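Local coordinates for protein polysaccharide deacetylase (Bacillus anthracis, PDB 2J13) that probably removes acetyl groups from bacterial cell-wall peptidoglycan as a zinc-binding family 4 carbohydrate esterase with a NodB homology domain, at residues T38-G50 with L163-S177. Sequence-based numbering, arbitrary orientation. Where two conformers were deposited one is given.
Sequences TDLLQKNGGFYLG and LALTKEMGYYNVFWS
Asn-173 pairs with Gly-46, and Val-174 with Phe-47, where strands 172-174 and 46-47 run parallel, 46-47 at one edge of a small three-stranded sheet; each follows a helix after a short turn, with a Schellman motif at Gly-170 in the second. Asn-173 turns both its N and its O toward strand 46-47: N donates to Gly-45 O (2.9 Å), O takes Phe-47 N, and two residues on, Phe-175 N donates to Phe-47 O, almost straight (171°).

Lys-167 ties the end of helix 35-43 to helix 160-168. With CG anti to the backbone N (chi1 175°) and the chain extended, its CB passes Asn-44 O, CD lies 3.6 Å from Asn-44 C and close to Gly-45 N, and NZ bonds Lys-43 O at 3.0 Å from above the carbonyl plane. A water that also bridges Gln-42 O and Gly-45 N accepts from the same NZ.

On the Val-174 face of the sheet, the Phe-47 ring turns its edge to the face of Tyr-172, offset, with planes at 63°; its CZ meets Val-174 CG2 at 3.7 Å. Helix 238-243 also touches all three side chains. Across the sheet, Leu-41 CD2 packs on Phe-175, whose ring stacks with Trp-20.

Between the helices, Asn-44 lays CB against Leu-163 CB, while its ND2 turns back to Leu-40 O, 2.7 Å away on a lone pair. Asn-173 ND2 donates to Leu-163 O, within helix 160-168, and, weakly, to Asn-44 O.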
loop_
_atom_site.group_PDB
_atom_site.type_symbol
_atom_site.label_atom_id
_atom_site.label_comp_id
_atom_site.label_asym_id
_atom_site.label_seq_id
_atom_site.Cartn_x
_atom_site.Cartn_y
_atom_site.Cartn_z
ATOM N N THR A 38 5.295 -14.981 -8.135
ATOM C CA THR A 38 6.159 -14.144 -8.968
ATOM C C THR A 38 5.615 -13.938 -10.378
ATOM O O THR A 38 5.475 -12.795 -10.820
ATOM C CB THR A 38 7.597 -14.737 -9.058
ATOM O OG1 THR A 38 8.085 -14.956 -7.731
ATOM C CG2 THR A 38 8.543 -13.795 -9.798
ATOM N N ASP A 39 5.297 -15.019 -11.093
ATOM C CA ASP A 39 4.811 -14.828 -12.459
ATOM C C ASP A 39 3.359 -14.318 -12.505
ATOM O O ASP A 39 3.013 -13.597 -13.433
ATOM C CB ASP A 39 4.993 -16.049 -13.357
ATOM C CG ASP A 39 5.245 -15.658 -14.828
ATOM O OD1 ASP A 39 5.376 -14.439 -15.135
ATOM O OD2 ASP A 39 5.305 -16.568 -15.691
ATOM N N LEU A 40 2.519 -14.684 -11.538
ATOM C CA LEU A 40 1.156 -14.086 -11.490
ATOM C C LEU A 40 1.272 -12.566 -11.398
ATOM O O LEU A 40 0.575 -11.832 -12.119
ATOM C CB LEU A 40 0.309 -14.625 -10.331
ATOM C CG LEU A 40 -0.455 -15.945 -10.498
ATOM C CD1 LEU A 40 -0.983 -16.477 -9.187
ATOM C CD2 LEU A 40 -1.615 -15.791 -11.509
ATOM N N LEU A 41 2.162 -12.079 -10.526
ATOM C CA LEU A 41 2.335 -10.627 -10.368
ATOM C C LEU A 41 2.961 -9.987 -11.599
ATOM O O LEU A 41 2.514 -8.959 -12.090
ATOM C CB LEU A 41 3.190 -10.314 -9.121
ATOM C CG LEU A 41 2.509 -10.248 -7.764
ATOM C CD1 LEU A 41 1.836 -11.540 -7.363
ATOM C CD2 LEU A 41 3.545 -9.828 -6.696
ATOM N N GLN A 42 4.030 -10.595 -12.090
ATOM C CA GLN A 42 4.719 -10.112 -13.269
ATOM C C GLN A 42 3.791 -9.874 -14.484
ATOM O O GLN A 42 3.848 -8.819 -15.113
ATOM C CB GLN A 42 5.825 -11.121 -13.618
ATOM C CG GLN A 42 6.658 -10.786 -14.830
ATOM C CD GLN A 42 7.595 -11.936 -15.216
ATOM O OE1 GLN A 42 7.786 -12.898 -14.450
ATOM N NE2 GLN A 42 8.175 -11.845 -16.415
ATOM N N LYS A 43 2.931 -10.842 -14.793
ATOM C CA LYS A 43 2.053 -10.750 -15.970
ATOM C C LYS A 43 0.807 -9.877 -15.746
ATOM O O LYS A 43 0.111 -9.517 -16.705
ATOM C CB LYS A 43 1.561 -12.132 -16.409
ATOM C CG LYS A 43 2.607 -13.250 -16.511
ATOM C CD LYS A 43 1.912 -14.531 -17.003
ATOM C CE LYS A 43 2.282 -15.783 -16.213
ATOM N NZ LYS A 43 1.779 -15.816 -14.805
ATOM N N ASN A 44 0.518 -9.543 -14.489
ATOM C CA ASN A 44 -0.733 -8.856 -14.150
ATOM C C ASN A 44 -0.529 -7.603 -13.307
ATOM O O ASN A 44 -1.316 -7.354 -12.403
ATOM C CB ASN A 44 -1.655 -9.825 -13.425
ATOM C CG ASN A 44 -2.003 -11.044 -14.256
ATOM O OD1 ASN A 44 -2.822 -10.962 -15.173
ATOM N ND2 ASN A 44 -1.420 -12.191 -13.916
ATOM N N GLY A 45 0.527 -6.847 -13.605
ATOM C CA GLY A 45 0.691 -5.489 -13.130
ATOM C C GLY A 45 0.956 -5.408 -11.642
ATOM O O GLY A 45 0.548 -4.438 -10.979
ATOM N N GLY A 46 1.608 -6.429 -11.093
ATOM C CA GLY A 46 1.821 -6.487 -9.632
ATOM C C GLY A 46 3.296 -6.397 -9.303
ATOM O O GLY A 46 4.180 -6.684 -10.144
ATOM N N PHE A 47 3.580 -5.924 -8.101
ATOM C CA PHE A 47 4.952 -5.973 -7.581
ATOM C C PHE A 47 4.933 -6.070 -6.079
ATOM O O PHE A 47 3.935 -5.735 -5.435
ATOM C CB PHE A 47 5.811 -4.815 -8.106
ATOM C CG PHE A 47 5.289 -3.445 -7.819
ATOM C CD1 PHE A 47 5.557 -2.818 -6.615
ATOM C CD2 PHE A 47 4.582 -2.739 -8.782
ATOM C CE1 PHE A 47 5.091 -1.538 -6.373
ATOM C CE2 PHE A 47 4.111 -1.458 -8.525
ATOM C CZ PHE A 47 4.365 -0.855 -7.327
ATOM N N TYR A 48 6.035 -6.564 -5.517
ATOM C CA TYR A 48 6.199 -6.671 -4.078
ATOM C C TYR A 48 7.576 -6.200 -3.615
ATOM O O TYR A 48 7.791 -6.097 -2.410
ATOM C CB TYR A 48 5.910 -8.073 -3.556
ATOM C CG TYR A 48 7.020 -9.079 -3.807
ATOM C CD1 TYR A 48 7.198 -9.616 -5.070
ATOM C CD2 TYR A 48 7.867 -9.470 -2.797
ATOM C CE1 TYR A 48 8.204 -10.570 -5.329
ATOM C CE2 TYR A 48 8.887 -10.414 -3.045
ATOM C CZ TYR A 48 9.039 -10.938 -4.296
ATOM O OH TYR A 48 10.043 -11.877 -4.524
ATOM N N LEU A 49 8.441 -5.872 -4.567
ATOM C CA LEU A 49 9.812 -5.415 -4.325
ATOM C C LEU A 49 10.165 -4.381 -5.369
ATOM O O LEU A 49 9.605 -4.387 -6.494
ATOM C CB LEU A 49 10.811 -6.551 -4.518
ATOM C CG LEU A 49 11.134 -7.579 -3.475
ATOM C CD1 LEU A 49 12.036 -8.599 -4.169
ATOM C CD2 LEU A 49 11.797 -6.951 -2.264
ATOM N N GLY A 50 11.094 -3.501 -5.025
ATOM C CA GLY A 50 11.704 -2.600 -5.993
ATOM C C GLY A 50 13.010 -3.208 -6.500
ATOM O O GLY A 50 13.243 -4.393 -6.371
ATOM N N LEU A 163 -6.248 -9.847 -9.935
ATOM C CA LEU A 163 -5.070 -9.143 -10.410
ATOM C C LEU A 163 -5.291 -8.564 -11.785
ATOM O O LEU A 163 -5.049 -7.386 -12.031
ATOM C CB LEU A 163 -3.850 -10.087 -10.418
ATOM C CG LEU A 163 -3.389 -10.596 -9.082
ATOM C CD1 LEU A 163 -2.276 -11.663 -9.262
ATOM C CD2 LEU A 163 -2.898 -9.433 -8.161
ATOM N N ALA A 164 -5.804 -9.376 -12.703
ATOM C CA ALA A 164 -6.002 -8.925 -14.066
ATOM C C ALA A 164 -7.092 -7.829 -14.177
ATOM O O ALA A 164 -6.925 -6.888 -14.912
ATOM C CB ALA A 164 -6.309 -10.122 -14.987
ATOM N N LEU A 165 -8.174 -7.964 -13.423
ATOM C CA LEU A 165 -9.258 -6.960 -13.423
ATOM C C LEU A 165 -8.768 -5.637 -12.854
ATOM O O LEU A 165 -9.088 -4.557 -13.373
ATOM C CB LEU A 165 -10.456 -7.457 -12.621
ATOM C CG LEU A 165 -11.218 -8.683 -13.143
ATOM C CD1 LEU A 165 -12.295 -9.066 -12.157
ATOM C CD2 LEU A 165 -11.791 -8.436 -14.529
ATOM N N THR A 166 -7.962 -5.717 -11.809
ATOM C CA THR A 166 -7.378 -4.510 -11.197
ATOM C C THR A 166 -6.454 -3.775 -12.181
ATOM O O THR A 166 -6.560 -2.570 -12.332
ATOM C CB THR A 166 -6.655 -4.906 -9.884
ATOM O OG1 THR A 166 -7.626 -5.517 -8.995
ATOM C CG2 THR A 166 -5.967 -3.665 -9.204
ATOM N N LYS A 167 -5.555 -4.491 -12.856
ATOM C CA LYS A 167 -4.696 -3.916 -13.883
ATOM C C LYS A 167 -5.489 -3.303 -15.038
ATOM O O LYS A 167 -5.157 -2.229 -15.529
ATOM C CB LYS A 167 -3.744 -4.982 -14.440
ATOM C CG LYS A 167 -2.875 -4.550 -15.598
ATOM C CD LYS A 167 -2.045 -5.755 -16.065
ATOM C CE LYS A 167 -1.477 -5.614 -17.460
ATOM N NZ LYS A 167 -0.679 -6.868 -17.785
ATOM N N GLU A 168 -6.517 -4.009 -15.476
ATOM C CA GLU A 168 -7.362 -3.551 -16.575
ATOM C C GLU A 168 -8.018 -2.222 -16.243
ATOM O O GLU A 168 -8.214 -1.378 -17.139
ATOM C CB GLU A 168 -8.412 -4.635 -16.828
ATOM C CG GLU A 168 -9.395 -4.420 -17.957
ATOM C CD GLU A 168 -10.501 -5.497 -17.912
ATOM O OE1 GLU A 168 -10.173 -6.687 -17.633
ATOM O OE2 GLU A 168 -11.691 -5.159 -18.126
ATOM N N MET A 169 -8.354 -2.020 -14.969
ATOM C CA MET A 169 -8.924 -0.747 -14.503
ATOM C C MET A 169 -7.889 0.371 -14.342
ATOM O O MET A 169 -8.252 1.491 -14.050
ATOM C CB MET A 169 -9.694 -0.950 -13.206
ATOM C CG MET A 169 -10.877 -1.915 -13.323
ATOM S SD MET A 169 -11.757 -2.082 -11.798
ATOM C CE MET A 169 -12.371 -0.412 -11.538
ATOM N N GLY A 170 -6.610 0.055 -14.539
ATOM C CA GLY A 170 -5.553 1.038 -14.593
ATOM C C GLY A 170 -4.727 1.134 -13.324
ATOM O O GLY A 170 -4.004 2.127 -13.133
ATOM N N TYR A 171 -4.800 0.110 -12.479
ATOM C CA TYR A 171 -4.044 0.083 -11.216
ATOM C C TYR A 171 -2.919 -0.923 -11.195
ATOM O O TYR A 171 -3.027 -1.989 -11.792
ATOM C CB TYR A 171 -4.988 -0.272 -10.069
ATOM C CG TYR A 171 -6.181 0.645 -9.958
ATOM C CD1 TYR A 171 -6.052 1.904 -9.388
ATOM C CD2 TYR A 171 -7.440 0.209 -10.353
ATOM C CE1 TYR A 171 -7.157 2.759 -9.262
ATOM C CE2 TYR A 171 -8.556 1.036 -10.230
ATOM C CZ TYR A 171 -8.411 2.303 -9.674
ATOM O OH TYR A 171 -9.511 3.128 -9.571
ATOM N N TYR A 172 -1.848 -0.571 -10.479
ATOM C CA TYR A 172 -0.879 -1.574 -10.006
ATOM C C TYR A 172 -1.422 -2.313 -8.783
ATOM O O TYR A 172 -2.037 -1.733 -7.870
ATOM C CB TYR A 172 0.440 -0.948 -9.603
ATOM C CG TYR A 172 1.195 -0.237 -10.698
ATOM C CD1 TYR A 172 2.029 -0.938 -11.549
ATOM C CD2 TYR A 172 1.100 1.133 -10.848
ATOM C CE1 TYR A 172 2.761 -0.264 -12.529
ATOM C CE2 TYR A 172 1.817 1.814 -11.823
ATOM C CZ TYR A 172 2.626 1.114 -12.659
ATOM O OH TYR A 172 3.331 1.804 -13.622
ATOM N N ASN A 173 -1.083 -3.589 -8.718
ATOM C CA ASN A 173 -1.366 -4.421 -7.577
ATOM C C ASN A 173 -0.086 -4.406 -6.711
ATOM O O ASN A 173 0.931 -4.997 -7.099
ATOM C CB ASN A 173 -1.584 -5.846 -8.053
ATOM C CG ASN A 173 -2.904 -6.032 -8.834
ATOM O OD1 ASN A 173 -3.979 -6.045 -8.231
ATOM N ND2 ASN A 173 -2.811 -6.201 -10.170
ATOM N N VAL A 174 -0.172 -3.798 -5.541
ATOM C CA VAL A 174 1.011 -3.544 -4.714
ATOM C C VAL A 174 0.941 -4.385 -3.457
ATOM O O VAL A 174 0.091 -4.164 -2.588
ATOM C CB VAL A 174 1.140 -2.071 -4.340
ATOM C CG1 VAL A 174 2.441 -1.866 -3.563
ATOM C CG2 VAL A 174 1.091 -1.173 -5.573
ATOM N N PHE A 175 1.843 -5.373 -3.365
ATOM C CA PHE A 175 1.937 -6.224 -2.193
ATOM C C PHE A 175 3.063 -5.722 -1.303
ATOM O O PHE A 175 3.249 -4.524 -1.246
ATOM C CB PHE A 175 2.056 -7.682 -2.642
ATOM C CG PHE A 175 0.803 -8.179 -3.284
ATOM C CD1 PHE A 175 -0.240 -8.635 -2.515
ATOM C CD2 PHE A 175 0.659 -8.134 -4.631
ATOM C CE1 PHE A 175 -1.418 -9.074 -3.110
ATOM C CE2 PHE A 175 -0.517 -8.591 -5.235
ATOM C CZ PHE A 175 -1.533 -9.045 -4.461
ATOM N N TRP A 176 3.815 -6.589 -0.644
ATOM C CA TRP A 176 4.890 -6.138 0.278
ATOM C C TRP A 176 5.910 -7.238 0.407
ATOM O O TRP A 176 5.629 -8.385 0.067
ATOM C CB TRP A 176 4.344 -5.774 1.663
ATOM C CG TRP A 176 3.649 -6.863 2.377
ATOM C CD1 TRP A 176 4.167 -7.750 3.263
ATOM C CD2 TRP A 176 2.260 -7.211 2.238
ATOM N NE1 TRP A 176 3.199 -8.617 3.706
ATOM C CE2 TRP A 176 2.016 -8.313 3.081
ATOM C CE3 TRP A 176 1.207 -6.699 1.476
ATOM C CZ2 TRP A 176 0.760 -8.909 3.182
ATOM C CZ3 TRP A 176 -0.022 -7.292 1.584
ATOM C CH2 TRP A 176 -0.242 -8.382 2.419
ATOM N N SER A 177 7.072 -6.897 0.934
ATOM C CA SER A 177 8.088 -7.922 1.197
ATOM C C SER A 177 8.411 -8.167 2.657
ATOM O O SER A 177 8.923 -9.263 3.015
ATOM C CB SER A 177 9.340 -7.636 0.383
ATOM O OG SER A 177 10.008 -6.493 0.857
HETATM O O HOH W 1 1.925 -6.675 -16.043
HETATM O O HOH W 2 -3.333 -8.960 -17.106
#